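Local coordinates for lipid-transfer protein (Thermomonospora curvata, PDB 6OK1) that is a lipid-transfer protein with a thiolase-like fold, whose own function remains to be established, at residues T16-N21 against G220-V225; G84-T89 against H346-I351; F111-G116 against C215-G220; P185-Y190 against L340-I345. All coordinates share one frame; numbering follows the deposited sequence. Where two conformers were deposited one is given.

Contact 1 of 4, residues T16-N21 against G220-V225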
loop_
_atom_site.group_PDB
_atom_site.type_symbol
_atom_site.label_atom_id
_atom_site.label_comp_id
_atom_site.label_asym_id
_atom_site.label_seq_id
_atom_site.Cartn_x
_atom_site.Cartn_y
_atom_site.Cartn_z
ATOM N N THR A 16 -13.266 0.423 18.419
ATOM C CA THR A 16 -14.148 1.505 18.809
ATOM C C THR A 16 -15.565 0.978 18.742
ATOM O O THR A 16 -15.810 -0.137 18.269
ATOM C CB THR A 16 -14.006 2.722 17.883
ATOM O OG1 THR A 16 -14.509 2.408 16.575
ATOM C CG2 THR A 16 -12.557 3.139 17.780
ATOM N N GLU A 17 -16.514 1.798 19.178
ATOM C CA GLU A 17 -17.888 1.543 18.802
ATOM C C GLU A 17 -18.006 1.667 17.290
ATOM O O GLU A 17 -17.288 2.450 16.656
ATOM C CB GLU A 17 -18.842 2.515 19.518
ATOM C CG GLU A 17 -19.081 3.839 18.809
ATOM C CD GLU A 17 -17.876 4.780 18.838
ATOM O OE1 GLU A 17 -16.929 4.518 19.613
ATOM O OE2 GLU A 17 -17.900 5.791 18.087
ATOM N N PHE A 18 -18.846 0.821 16.705
ATOM C CA PHE A 18 -19.208 0.905 15.304
ATOM C C PHE A 18 -20.493 1.713 15.194
ATOM O O PHE A 18 -21.490 1.380 15.847
ATOM C CB PHE A 18 -19.397 -0.498 14.713
ATOM C CG PHE A 18 -18.222 -1.409 14.935
ATOM C CD1 PHE A 18 -16.937 -0.900 14.893
ATOM C CD2 PHE A 18 -18.393 -2.767 15.183
ATOM C CE1 PHE A 18 -15.833 -1.734 15.083
ATOM C CE2 PHE A 18 -17.291 -3.611 15.345
ATOM C CZ PHE A 18 -16.011 -3.082 15.302
ATOM N N SER A 19 -20.481 2.765 14.384
ATOM C CA SER A 19 -21.634 3.664 14.363
ATOM C C SER A 19 -21.849 4.193 12.954
ATOM O O SER A 19 -21.238 3.724 11.985
ATOM C CB SER A 19 -21.429 4.814 15.358
ATOM O OG SER A 19 -20.528 5.766 14.828
ATOM N N LYS A 20 -22.762 5.156 12.836
ATOM C CA LYS A 20 -22.968 5.901 11.610
ATOM C C LYS A 20 -22.465 7.333 11.726
ATOM O O LYS A 20 -22.652 8.123 10.794
ATOM C CB LYS A 20 -24.457 5.910 11.235
ATOM C CG LYS A 20 -25.083 4.527 11.236
ATOM C CD LYS A 20 -24.423 3.621 10.202
ATOM C CE LYS A 20 -25.090 2.239 10.185
ATOM N NZ LYS A 20 -24.387 1.256 9.315
ATOM N N ASN A 21 -21.848 7.678 12.844
ATOM C CA ASN A 21 -21.208 8.974 13.012
ATOM C C ASN A 21 -20.298 8.947 14.224
ATOM O O ASN A 21 -20.749 9.068 15.370
ATOM C CB ASN A 21 -22.244 10.093 13.159
ATOM C CG ASN A 21 -21.590 11.446 13.509
ATOM O OD1 ASN A 21 -20.487 11.740 13.063
ATOM N ND2 ASN A 21 -22.268 12.245 14.324
ATOM N N GLY A 220 -15.828 3.571 12.272
ATOM C CA GLY A 220 -15.240 2.822 13.360
ATOM C C GLY A 220 -13.838 2.335 13.045
ATOM O O GLY A 220 -13.327 2.503 11.935
ATOM N N GLY A 221 -13.233 1.733 14.060
ATOM C CA GLY A 221 -11.876 1.192 13.947
ATOM C C GLY A 221 -11.757 -0.155 14.630
ATOM O O GLY A 221 -12.447 -0.444 15.609
ATOM N N GLN A 222 -10.874 -0.999 14.075
ATOM C CA GLN A 222 -10.622 -2.347 14.570
ATOM C C GLN A 222 -9.125 -2.610 14.538
ATOM O O GLN A 222 -8.461 -2.305 13.539
ATOM C CB GLN A 222 -11.342 -3.399 13.722
ATOM C CG GLN A 222 -11.069 -4.830 14.110
ATOM C CD GLN A 222 -11.824 -5.249 15.362
ATOM O OE1 GLN A 222 -13.057 -5.282 15.375
ATOM N NE2 GLN A 222 -11.081 -5.619 16.398
ATOM N N ALA A 223 -8.602 -3.219 15.612
ATOM C CA ALA A 223 -7.183 -3.552 15.687
ATOM C C ALA A 223 -7.006 -4.941 16.274
ATOM O O ALA A 223 -7.889 -5.467 16.945
ATOM C CB ALA A 223 -6.394 -2.536 16.529
ATOM N N LEU A 224 -5.867 -5.553 15.946
ATOM C CA LEU A 224 -5.536 -6.930 16.312
ATOM C C LEU A 224 -4.050 -6.975 16.640
ATOM O O LEU A 224 -3.253 -6.447 15.867
ATOM C CB LEU A 224 -5.818 -7.902 15.157
ATOM C CG LEU A 224 -7.179 -7.813 14.463
ATOM C CD1 LEU A 224 -7.140 -8.472 13.117
ATOM C CD2 LEU A 224 -8.274 -8.458 15.303
ATOM N N VAL A 225 -3.678 -7.629 17.752
ATOM C CA VAL A 225 -2.285 -7.754 18.189
ATOM C C VAL A 225 -1.800 -9.175 17.920
ATOM O O VAL A 225 -2.394 -10.145 18.401
ATOM C CB VAL A 225 -2.132 -7.418 19.683
ATOM C CG1 VAL A 225 -0.716 -7.706 20.151
ATOM C CG2 VAL A 225 -2.453 -5.961 19.910
#

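Contact 2 of 4, residues G84-T89 against H346-I351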
loop_
_atom_site.group_PDB
_atom_site.type_symbol
_atom_site.label_atom_id
_atom_site.label_comp_id
_atom_site.label_asym_id
_atom_site.label_seq_id
_atom_site.Cartn_x
_atom_site.Cartn_y
_atom_site.Cartn_z
ATOM N N GLY A 84 -10.355 -7.101 0.581
ATOM C CA GLY A 84 -9.579 -8.300 0.252
ATOM C C GLY A 84 -8.390 -8.481 1.174
ATOM O O GLY A 84 -7.849 -9.586 1.341
ATOM N N ALA A 85 -7.932 -7.370 1.751
ATOM C CA ALA A 85 -6.702 -7.355 2.513
ATOM C C ALA A 85 -6.820 -7.809 3.965
ATOM O O ALA A 85 -5.787 -8.008 4.613
ATOM C CB ALA A 85 -6.138 -5.921 2.519
ATOM N N ALA A 86 -8.028 -7.931 4.510
ATOM C CA ALA A 86 -8.170 -8.007 5.958
ATOM C C ALA A 86 -7.342 -9.135 6.555
ATOM O O ALA A 86 -6.601 -8.932 7.521
ATOM C CB ALA A 86 -9.648 -8.178 6.323
ATOM N N CYS A 87 -7.473 -10.343 6.005
ATOM C CA CYS A 87 -6.727 -11.477 6.544
ATOM C C CYS A 87 -5.253 -11.414 6.145
ATOM O O CYS A 87 -4.385 -11.889 6.891
ATOM C CB CYS A 87 -7.381 -12.762 6.069
ATOM S SG CYS A 87 -8.985 -13.049 6.873
ATOM N N GLY A 88 -4.964 -10.805 4.996
ATOM C CA GLY A 88 -3.587 -10.561 4.606
ATOM C C GLY A 88 -2.804 -9.726 5.598
ATOM O O GLY A 88 -1.599 -9.944 5.771
ATOM N N THR A 89 -3.458 -8.773 6.284
ATOM C CA THR A 89 -2.705 -7.989 7.261
ATOM C C THR A 89 -2.217 -8.885 8.383
ATOM O O THR A 89 -1.094 -8.734 8.886
ATOM C CB THR A 89 -3.516 -6.819 7.841
ATOM O OG1 THR A 89 -4.579 -7.300 8.675
ATOM C CG2 THR A 89 -4.028 -5.890 6.748
ATOM N N HIS A 346 -14.610 -3.559 6.651
ATOM C CA HIS A 346 -13.860 -4.226 5.588
ATOM C C HIS A 346 -13.210 -5.512 6.096
ATOM O O HIS A 346 -12.043 -5.802 5.784
ATOM C CB HIS A 346 -12.834 -3.269 4.981
ATOM C CG HIS A 346 -13.446 -2.097 4.280
ATOM N ND1 HIS A 346 -12.721 -1.259 3.458
ATOM C CD2 HIS A 346 -14.715 -1.618 4.279
ATOM C CE1 HIS A 346 -13.519 -0.318 2.979
ATOM N NE2 HIS A 346 -14.731 -0.511 3.467
ATOM N N GLY A 347 -13.986 -6.306 6.854
ATOM C CA GLY A 347 -13.622 -7.656 7.256
ATOM C C GLY A 347 -12.865 -7.761 8.563
ATOM O O GLY A 347 -12.810 -8.846 9.154
ATOM N N MET A 348 -12.283 -6.660 9.032
ATOM C CA MET A 348 -11.428 -6.734 10.210
ATOM C C MET A 348 -12.194 -7.143 11.452
ATOM O O MET A 348 -11.672 -7.896 12.288
ATOM C CB MET A 348 -10.735 -5.395 10.412
ATOM C CG MET A 348 -9.763 -5.080 9.310
ATOM S SD MET A 348 -8.305 -6.198 9.243
ATOM C CE MET A 348 -7.220 -5.456 10.453
ATOM N N ASN A 349 -13.430 -6.655 11.603
ATOM C CA ASN A 349 -14.234 -7.051 12.747
ATOM C C ASN A 349 -14.621 -8.527 12.692
ATOM O O ASN A 349 -14.849 -9.127 13.740
ATOM C CB ASN A 349 -15.480 -6.155 12.888
ATOM C CG ASN A 349 -16.320 -6.079 11.617
ATOM O OD1 ASN A 349 -15.796 -5.935 10.525
ATOM N ND2 ASN A 349 -17.647 -6.138 11.772
ATOM N N GLY A 350 -14.606 -9.145 11.512
ATOM C CA GLY A 350 -14.828 -10.580 11.441
ATOM C C GLY A 350 -13.663 -11.381 11.988
ATOM O O GLY A 350 -13.856 -12.445 12.582
ATOM N N ILE A 351 -12.439 -10.902 11.776
ATOM C CA ILE A 351 -11.296 -11.580 12.380
ATOM C C ILE A 351 -11.421 -11.530 13.894
ATOM O O ILE A 351 -11.165 -12.516 14.581
ATOM C CB ILE A 351 -9.969 -10.959 11.883
ATOM C CG1 ILE A 351 -9.881 -11.040 10.348
ATOM C CG2 ILE A 351 -8.789 -11.681 12.496
ATOM C CD1 ILE A 351 -8.692 -10.292 9.711
#

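Contact 3 of 4, residues F111-G116 against C215-G220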
loop_
_atom_site.group_PDB
_atom_site.type_symbol
_atom_site.label_atom_id
_atom_site.label_comp_id
_atom_site.label_asym_id
_atom_site.label_seq_id
_atom_site.Cartn_x
_atom_site.Cartn_y
_atom_site.Cartn_z
ATOM N N PHE A 111 -11.951 4.055 9.847
ATOM C CA PHE A 111 -12.434 5.033 8.886
ATOM C C PHE A 111 -13.785 5.585 9.309
ATOM O O PHE A 111 -14.485 5.025 10.168
ATOM C CB PHE A 111 -12.523 4.448 7.461
ATOM C CG PHE A 111 -13.147 3.072 7.365
ATOM C CD1 PHE A 111 -14.369 2.774 7.956
ATOM C CD2 PHE A 111 -12.537 2.092 6.585
ATOM C CE1 PHE A 111 -14.957 1.507 7.812
ATOM C CE2 PHE A 111 -13.118 0.828 6.420
ATOM C CZ PHE A 111 -14.334 0.533 7.051
ATOM N N ASN A 112 -14.145 6.697 8.672
ATOM C CA ASN A 112 -15.490 7.250 8.723
ATOM C C ASN A 112 -16.160 7.080 7.366
ATOM O O ASN A 112 -16.373 8.036 6.635
ATOM C CB ASN A 112 -15.433 8.722 9.091
ATOM C CG ASN A 112 -15.046 8.934 10.524
ATOM O OD1 ASN A 112 -15.549 8.251 11.422
ATOM N ND2 ASN A 112 -14.137 9.875 10.756
ATOM N N GLU A 113 -16.489 5.848 7.012
ATOM C CA GLU A 113 -17.090 5.607 5.709
ATOM C C GLU A 113 -18.549 6.027 5.642
ATOM O O GLU A 113 -19.037 6.288 4.551
ATOM C CB GLU A 113 -16.983 4.125 5.316
ATOM C CG GLU A 113 -15.631 3.712 4.794
ATOM C CD GLU A 113 -15.716 2.719 3.660
ATOM O OE1 GLU A 113 -14.999 2.933 2.670
ATOM O OE2 GLU A 113 -16.485 1.732 3.749
ATOM N N ARG A 114 -19.253 6.095 6.775
ATOM C CA ARG A 114 -20.637 6.557 6.737
ATOM C C ARG A 114 -20.752 8.071 6.802
ATOM O O ARG A 114 -21.552 8.657 6.069
ATOM C CB ARG A 114 -21.436 5.946 7.884
ATOM C CG ARG A 114 -22.967 6.133 7.703
ATOM C CD ARG A 114 -23.452 5.374 6.489
ATOM N NE ARG A 114 -24.856 5.557 6.137
ATOM C CZ ARG A 114 -25.345 6.592 5.459
ATOM N NH1 ARG A 114 -24.570 7.624 5.153
ATOM N NH2 ARG A 114 -26.624 6.593 5.095
ATOM N N SER A 115 -19.940 8.715 7.644
ATOM C CA SER A 115 -20.030 10.152 7.845
ATOM C C SER A 115 -19.042 10.968 7.017
ATOM O O SER A 115 -19.217 12.186 6.911
ATOM C CB SER A 115 -19.827 10.489 9.321
ATOM O OG SER A 115 -18.512 10.163 9.782
ATOM N N GLY A 116 -18.020 10.348 6.432
ATOM C CA GLY A 116 -17.019 11.108 5.679
ATOM C C GLY A 116 -17.507 11.434 4.275
ATOM O O GLY A 116 -18.266 10.680 3.669
ATOM N N CYS A 215 -24.731 -4.556 2.596
ATOM C CA CYS A 215 -24.425 -3.980 3.904
ATOM C C CYS A 215 -24.384 -2.446 3.809
ATOM O O CYS A 215 -24.242 -1.858 2.737
ATOM C CB CYS A 215 -23.105 -4.547 4.470
ATOM S SG CYS A 215 -21.636 -3.864 3.730
ATOM N N GLN A 216 -24.558 -1.795 4.947
ATOM C CA GLN A 216 -24.439 -0.342 5.011
ATOM C C GLN A 216 -23.008 0.028 5.388
ATOM O O GLN A 216 -22.242 -0.792 5.902
ATOM C CB GLN A 216 -25.394 0.243 6.055
ATOM C CG GLN A 216 -26.897 -0.002 5.835
ATOM C CD GLN A 216 -27.760 0.789 6.830
ATOM O OE1 GLN A 216 -27.252 1.606 7.591
ATOM N NE2 GLN A 216 -29.062 0.542 6.823
ATOM N N GLU A 217 -22.656 1.281 5.143
ATOM C CA GLU A 217 -21.345 1.751 5.545
ATOM C C GLU A 217 -21.311 2.086 7.039
ATOM O O GLU A 217 -22.340 2.320 7.687
ATOM C CB GLU A 217 -20.957 2.972 4.729
ATOM C CG GLU A 217 -21.046 2.716 3.221
ATOM C CD GLU A 217 -20.516 3.838 2.395
ATOM O OE1 GLU A 217 -21.073 4.953 2.494
ATOM O OE2 GLU A 217 -19.539 3.595 1.649
ATOM N N SER A 218 -20.085 2.127 7.576
ATOM C CA SER A 218 -19.848 2.276 8.998
ATOM C C SER A 218 -18.733 3.277 9.264
ATOM O O SER A 218 -17.843 3.487 8.434
ATOM C CB SER A 218 -19.441 0.953 9.646
ATOM O OG SER A 218 -20.405 -0.072 9.453
ATOM N N ASP A 219 -18.791 3.871 10.458
ATOM C CA ASP A 219 -17.679 4.576 11.068
ATOM C C ASP A 219 -17.141 3.697 12.192
ATOM O O ASP A 219 -17.918 3.143 12.980
ATOM C CB ASP A 219 -18.100 5.909 11.685
ATOM C CG ASP A 219 -18.474 6.985 10.674
ATOM O OD1 ASP A 219 -18.470 6.776 9.439
ATOM O OD2 ASP A 219 -18.762 8.104 11.167
ATOM N N GLY A 220 -15.828 3.571 12.272
ATOM C CA GLY A 220 -15.240 2.822 13.360
ATOM C C GLY A 220 -13.838 2.335 13.045
ATOM O O GLY A 220 -13.327 2.503 11.935
HETATM O O HOH W 1 -18.034 1.014 5.921
HETATM O O HOH W 2 -17.547 5.518 1.487
HETATM O O HOH W 3 -26.881 3.719 5.859
#

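Contact 4 of 4, residues P185-Y190 against L340-I345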
loop_
_atom_site.group_PDB
_atom_site.type_symbol
_atom_site.label_atom_id
_atom_site.label_comp_id
_atom_site.label_asym_id
_atom_site.label_seq_id
_atom_site.Cartn_x
_atom_site.Cartn_y
_atom_site.Cartn_z
ATOM N N PRO A 185 -24.801 -7.110 21.153
ATOM C CA PRO A 185 -24.978 -5.699 21.541
ATOM C C PRO A 185 -24.101 -4.741 20.764
ATOM O O PRO A 185 -24.396 -3.538 20.733
ATOM C CB PRO A 185 -24.614 -5.697 23.038
ATOM C CG PRO A 185 -24.873 -7.108 23.498
ATOM C CD PRO A 185 -24.509 -7.971 22.317
ATOM N N LYS A 186 -23.019 -5.223 20.158
ATOM C CA LYS A 186 -22.125 -4.356 19.391
ATOM C C LYS A 186 -22.599 -4.142 17.962
ATOM O O LYS A 186 -22.075 -3.258 17.275
ATOM C CB LYS A 186 -20.720 -4.952 19.360
ATOM C CG LYS A 186 -20.088 -5.168 20.721
ATOM C CD LYS A 186 -19.838 -3.854 21.423
ATOM C CE LYS A 186 -19.149 -4.077 22.779
ATOM N NZ LYS A 186 -18.954 -2.801 23.530
ATOM N N ALA A 187 -23.564 -4.930 17.514
ATOM C CA ALA A 187 -24.026 -4.907 16.135
ATOM C C ALA A 187 -24.994 -3.762 15.890
ATOM O O ALA A 187 -25.795 -3.391 16.759
ATOM C CB ALA A 187 -24.701 -6.239 15.790
ATOM N N TRP A 188 -24.933 -3.199 14.679
ATOM C CA TRP A 188 -25.838 -2.104 14.373
ATOM C C TRP A 188 -27.275 -2.566 14.428
ATOM O O TRP A 188 -28.162 -1.792 14.803
ATOM C CB TRP A 188 -25.555 -1.503 12.996
ATOM C CG TRP A 188 -26.389 -0.282 12.781
ATOM C CD1 TRP A 188 -27.448 -0.148 11.938
ATOM C CD2 TRP A 188 -26.252 0.974 13.464
ATOM N NE1 TRP A 188 -27.980 1.114 12.045
ATOM C CE2 TRP A 188 -27.261 1.822 12.975
ATOM C CE3 TRP A 188 -25.372 1.461 14.445
ATOM C CZ2 TRP A 188 -27.418 3.134 13.423
ATOM C CZ3 TRP A 188 -25.530 2.774 14.894
ATOM C CH2 TRP A 188 -26.561 3.589 14.386
ATOM N N PHE A 189 -27.530 -3.823 14.070
ATOM C CA PHE A 189 -28.887 -4.349 14.051
ATOM C C PHE A 189 -29.178 -5.233 15.259
ATOM O O PHE A 189 -29.989 -6.165 15.184
ATOM C CB PHE A 189 -29.140 -5.071 12.736
ATOM C CG PHE A 189 -29.158 -4.134 11.552
ATOM C CD1 PHE A 189 -30.230 -3.257 11.345
ATOM C CD2 PHE A 189 -28.094 -4.103 10.668
ATOM C CE1 PHE A 189 -30.244 -2.381 10.273
ATOM C CE2 PHE A 189 -28.105 -3.217 9.585
ATOM C CZ PHE A 189 -29.177 -2.372 9.383
ATOM N N TYR A 190 -28.538 -4.935 16.378
ATOM C CA TYR A 190 -28.924 -5.502 17.663
ATOM C C TYR A 190 -30.435 -5.397 17.856
ATOM O O TYR A 190 -31.025 -4.337 17.636
ATOM C CB TYR A 190 -28.183 -4.754 18.775
ATOM C CG TYR A 190 -28.411 -5.281 20.185
ATOM C CD1 TYR A 190 -28.296 -6.637 20.475
ATOM C CD2 TYR A 190 -28.710 -4.416 21.220
ATOM C CE1 TYR A 190 -28.467 -7.112 21.780
ATOM C CE2 TYR A 190 -28.877 -4.879 22.514
ATOM C CZ TYR A 190 -28.770 -6.226 22.781
ATOM O OH TYR A 190 -28.953 -6.662 24.067
ATOM N N LEU A 340 -22.774 -7.550 7.177
ATOM C CA LEU A 340 -24.148 -7.148 6.876
ATOM C C LEU A 340 -24.905 -6.742 8.137
ATOM O O LEU A 340 -25.694 -5.786 8.114
ATOM C CB LEU A 340 -24.879 -8.301 6.184
ATOM C CG LEU A 340 -26.208 -7.954 5.544
ATOM C CD1 LEU A 340 -26.003 -7.505 4.124
ATOM C CD2 LEU A 340 -27.157 -9.131 5.602
ATOM N N GLY A 341 -24.667 -7.445 9.241
ATOM C CA GLY A 341 -25.422 -7.276 10.476
ATOM C C GLY A 341 -24.712 -6.545 11.602
ATOM O O GLY A 341 -25.358 -5.862 12.398
ATOM N N GLU A 342 -23.390 -6.697 11.718
ATOM C CA GLU A 342 -22.655 -6.015 12.792
ATOM C C GLU A 342 -22.159 -4.662 12.294
ATOM O O GLU A 342 -22.595 -3.614 12.777
ATOM C CB GLU A 342 -21.492 -6.868 13.308
ATOM C CG GLU A 342 -20.700 -6.129 14.393
ATOM C CD GLU A 342 -19.564 -6.934 14.974
ATOM O OE1 GLU A 342 -18.525 -7.004 14.312
ATOM O OE2 GLU A 342 -19.691 -7.470 16.089
ATOM N N ALA A 343 -21.252 -4.670 11.320
ATOM C CA ALA A 343 -20.596 -3.456 10.872
ATOM C C ALA A 343 -19.697 -3.803 9.700
ATOM O O ALA A 343 -19.148 -4.908 9.642
ATOM C CB ALA A 343 -19.746 -2.819 11.979
ATOM N N TYR A 344 -19.531 -2.840 8.799
ATOM C CA TYR A 344 -18.671 -2.989 7.620
ATOM C C TYR A 344 -17.323 -2.335 7.922
ATOM O O TYR A 344 -17.059 -1.195 7.549
ATOM C CB TYR A 344 -19.340 -2.355 6.408
ATOM C CG TYR A 344 -18.674 -2.563 5.061
ATOM C CD1 TYR A 344 -17.950 -3.717 4.763
ATOM C CD2 TYR A 344 -18.800 -1.598 4.082
ATOM C CE1 TYR A 344 -17.368 -3.885 3.493
ATOM C CE2 TYR A 344 -18.235 -1.757 2.825
ATOM C CZ TYR A 344 -17.525 -2.911 2.542
ATOM O OH TYR A 344 -16.984 -3.065 1.288
ATOM N N ILE A 345 -16.451 -3.078 8.617
ATOM C CA ILE A 345 -15.086 -2.615 8.831
ATOM C C ILE A 345 -14.160 -3.401 7.899
ATOM O O ILE A 345 -13.060 -3.830 8.281
ATOM C CB ILE A 345 -14.668 -2.745 10.304
ATOM C CG1 ILE A 345 -15.827 -2.321 11.230
ATOM C CG2 ILE A 345 -13.440 -1.892 10.548
ATOM C CD1 ILE A 345 -16.270 -0.846 11.077
#

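Contact 1 of 4, residues T16-N21 against G220-V225
Thr-16 carries the polar part of this contact, gripping Gly-221 with both its backbone N and its hydroxyl. The N-H of Thr-16 reaches Gly-221 O at 3.1 Å, and the N-H of Gly-221 returns to Thr-16 OG1 at 2.9 Å with an angle of 152° at the hydrogen. The hydroxyl thus accepts a bond from strand 219-228 just where strand 8-15 has ended. It can do so because chi1 of 68° sets OG1 between the backbone N and the carbonyl carbon. OG1 also donates to Glu-17 O, 2.8 Å away and above the plane of that carbonyl, which fixes the rotation of the hydroxyl. Threonine suits the place: its oxygen can accept and donate at once, while CG2 rests about 4.0 Å from Gly-221 N.

Phe-18 adds a van der Waals contact, its ring edge set against two oxygens. CE1 lies 3.7 Å from Gly-221 O, and CZ stands equally far from Gln-222 OE1, the ring and amide planes being 61° apart. The bare CA of Gly-220 also lies at the ring edge, and the backbone angles of this residue by themselves call for glycine. Beyond the ring, the bent Gln-222 side chain donates from NE2 to Ala-223 O.

Helix 26-40 covers Thr-16 through Leu-29 and Glu-32, whereas helix 348-359 packs against Gln-222. Strand 219-228 itself runs between strands 104-112 and 8-15, and the loop 16-21 continues the path of strand 8-15 along it through the two bonds between Thr-16 and Gly-221.

Contact 2 of 4, residues G84-T89 against H346-I351
Ala-86 meets the other segment with its methyl group, which points toward the turn leading into helix 348-359. CB sits 3.4 Å from His-346 O and also touches the carbonyl carbon of Gly-347, so the two chains lie close here. Gly-347, at the N-cap position, is well chosen: its phi is positive, and having no side chain it lets the Ala-86 methyl come near. Two small residues therefore let the chains approach to a CA-CA distance of 5.5 Å between Ala-86 and Met-348.

Two longer side chains reach across from helix 348-359. Met-348, bent at both chi2 and chi3, curls its sulfur against Ala-86, with SD 3.8 Å from CB. Its terminal methyl then lies obliquely across Thr-89, CE standing 3.7 Å from OG1. Ile-351 comes with the CG1 branch: chi1 of -58° puts CG1 beside the backbone N, and the extended chi2 sends CD1 forward to Ala-86 O at 3.3 Å. The same methyl lies beside Cys-87 SG at 4.0 Å. The flexible thioether and the branched chain thus approach Ala-86 with different ends, a sulfur and a methyl.

Thr-89 adds the polar element, its OG1 donating to Ala-86 O at 2.8 Å, one helical turn back. His-346 turns its ring elsewhere, NE2 bonding to Glu-113. Since no hydrogen bond crosses between the segments, the join rests on van der Waals contact in a buried setting, where the threonine hydroxyl is satisfied within its own helix and the carbonyl of Ala-86 is sheltered by methionine and isoleucine.

Contact 3 of 4, residues F111-G116 against C215-G220
Asp-219 OD1 is gripped by two successive backbone N-H groups, those of Arg-114 at 2.9 Å and Ser-115 at 3.0 Å. The first meets the oxygen nearly along its C-O axis; the second arrives on the syn side, 16° out of the carboxylate plane. The other oxygen, OD2, accepts from the backbone N of Ser-22 and lies only 2.5 Å from Ser-115 OG, a distance too short to be taken at face value. Aspartate suits this place because a short carboxylate can take several donors at once, and the dense set of N-H groups would probably stabilise its negative charge. Asn-112 crosses it obliquely, the amide and carboxylate planes 59° apart; its OD1 turns to Ser-22 OG.

The carboxylate thereby holds the turn that follows strand 104-112, at the end of an antiparallel ladder in the central sheet. Phe-111 and Gly-220 form its hydrogen-bonded pair, Gly-220 N reaching Phe-111 O at 2.9 Å and Phe-111 N reaching Gly-220 O. Asn-112 and Asp-219 form the next, non-hydrogen-bonded pair, with CA atoms 4.2 Å apart.

Farther out, Arg-114 lays its aliphatic chain across Glu-217 at about a right angle, CD standing 3.5 Å from Glu-217 O. Water links its NE to Gln-216 OE1, the second of these bonds being weak. Glu-113 was modelled in two conformers; in the one described, which is therefore tentative, CG packs over the centre of the Phe-111 ring, a water joins OE2 to Ser-218 N, and the side chain crosses that of Glu-217 at about a right angle.

Contact 4 of 4, residues P185-Y190 against L340-I345
A type I beta turn, Ala-187 to Tyr-190, docks by its first three residues on Leu-340 to Glu-342, where helix 338-341 gives way to loop. The turn closes on itself through Tyr-190 N and Ala-187 O, 3.2 Å apart. Its inner N-H groups point outward to the other segment. Trp-188 N bonds to Glu-342 O at 3.0 Å, with an angle of 161° at the hydrogen. Phe-189 N makes a weaker bond to Gly-341 O at 3.4 Å.

Ala-187 packs beside these bonds: its CB touches Gly-341 O at 3.5 Å and Glu-342 CA at 3.6 Å. A small methyl suits so close an approach, the CA atoms of Ala-187 and Glu-342 being only 3.8 Å apart. Glu-342 CG, anti to its N with chi1 178°, runs alongside Ala-187 and carries the carboxylate on to Asn-184 and Asn-349. The buried acid is thus held by amides on two different parts of the chain.

Phe-189 presents a ring edge to Gly-341 O, CD2 lying 3.7 Å away. One face of the ring carries Trp-188 CD1 over its centre, so the two aromatic residues pack on one another within the turn. Outside the segments, Arg-178 and Lys-20 make cation-pi contacts with Phe-189 and Trp-188 respectively.

With its two central N-H groups, the second only weakly, taking the carbonyls of Glu-342 and Gly-341, this is a type I turn docking on a neighbouring segment, and it ties a loop of the N-terminal thiolase domain to the C-terminal one.

Overall arrangement
Contacts 1 and 3 share Gly-220 on strand 219-228, their centres about 10 Å apart, and Ser-19 O meets Asp-219 N at 2.9 Å. Contact 4 lies beside both, about 11 and 12 Å away between centres: Phe-18 CD2 packs on Ala-343 CB at 3.5 Å. Contact 2, nearest the centre of the chain, joins contact 3 through His-346 NE2 and Glu-113 OE2, and contact 4 through Asn-349 ND2 and Ala-343 O, 2.9 Å apart. Contacts 2 and 4 bring the two thiolase domains together. A bound 4-(2-hydroxyethyl)-1-piperazine ethanesulfonic acid, probably from the crystallisation liquor, lies about 4 Å from the Glu-17 side chain and about 3 Å from that of Lys-186. The sodium ion's residues, Val-48, Ile-70 and Glu-72, belong to none of the four.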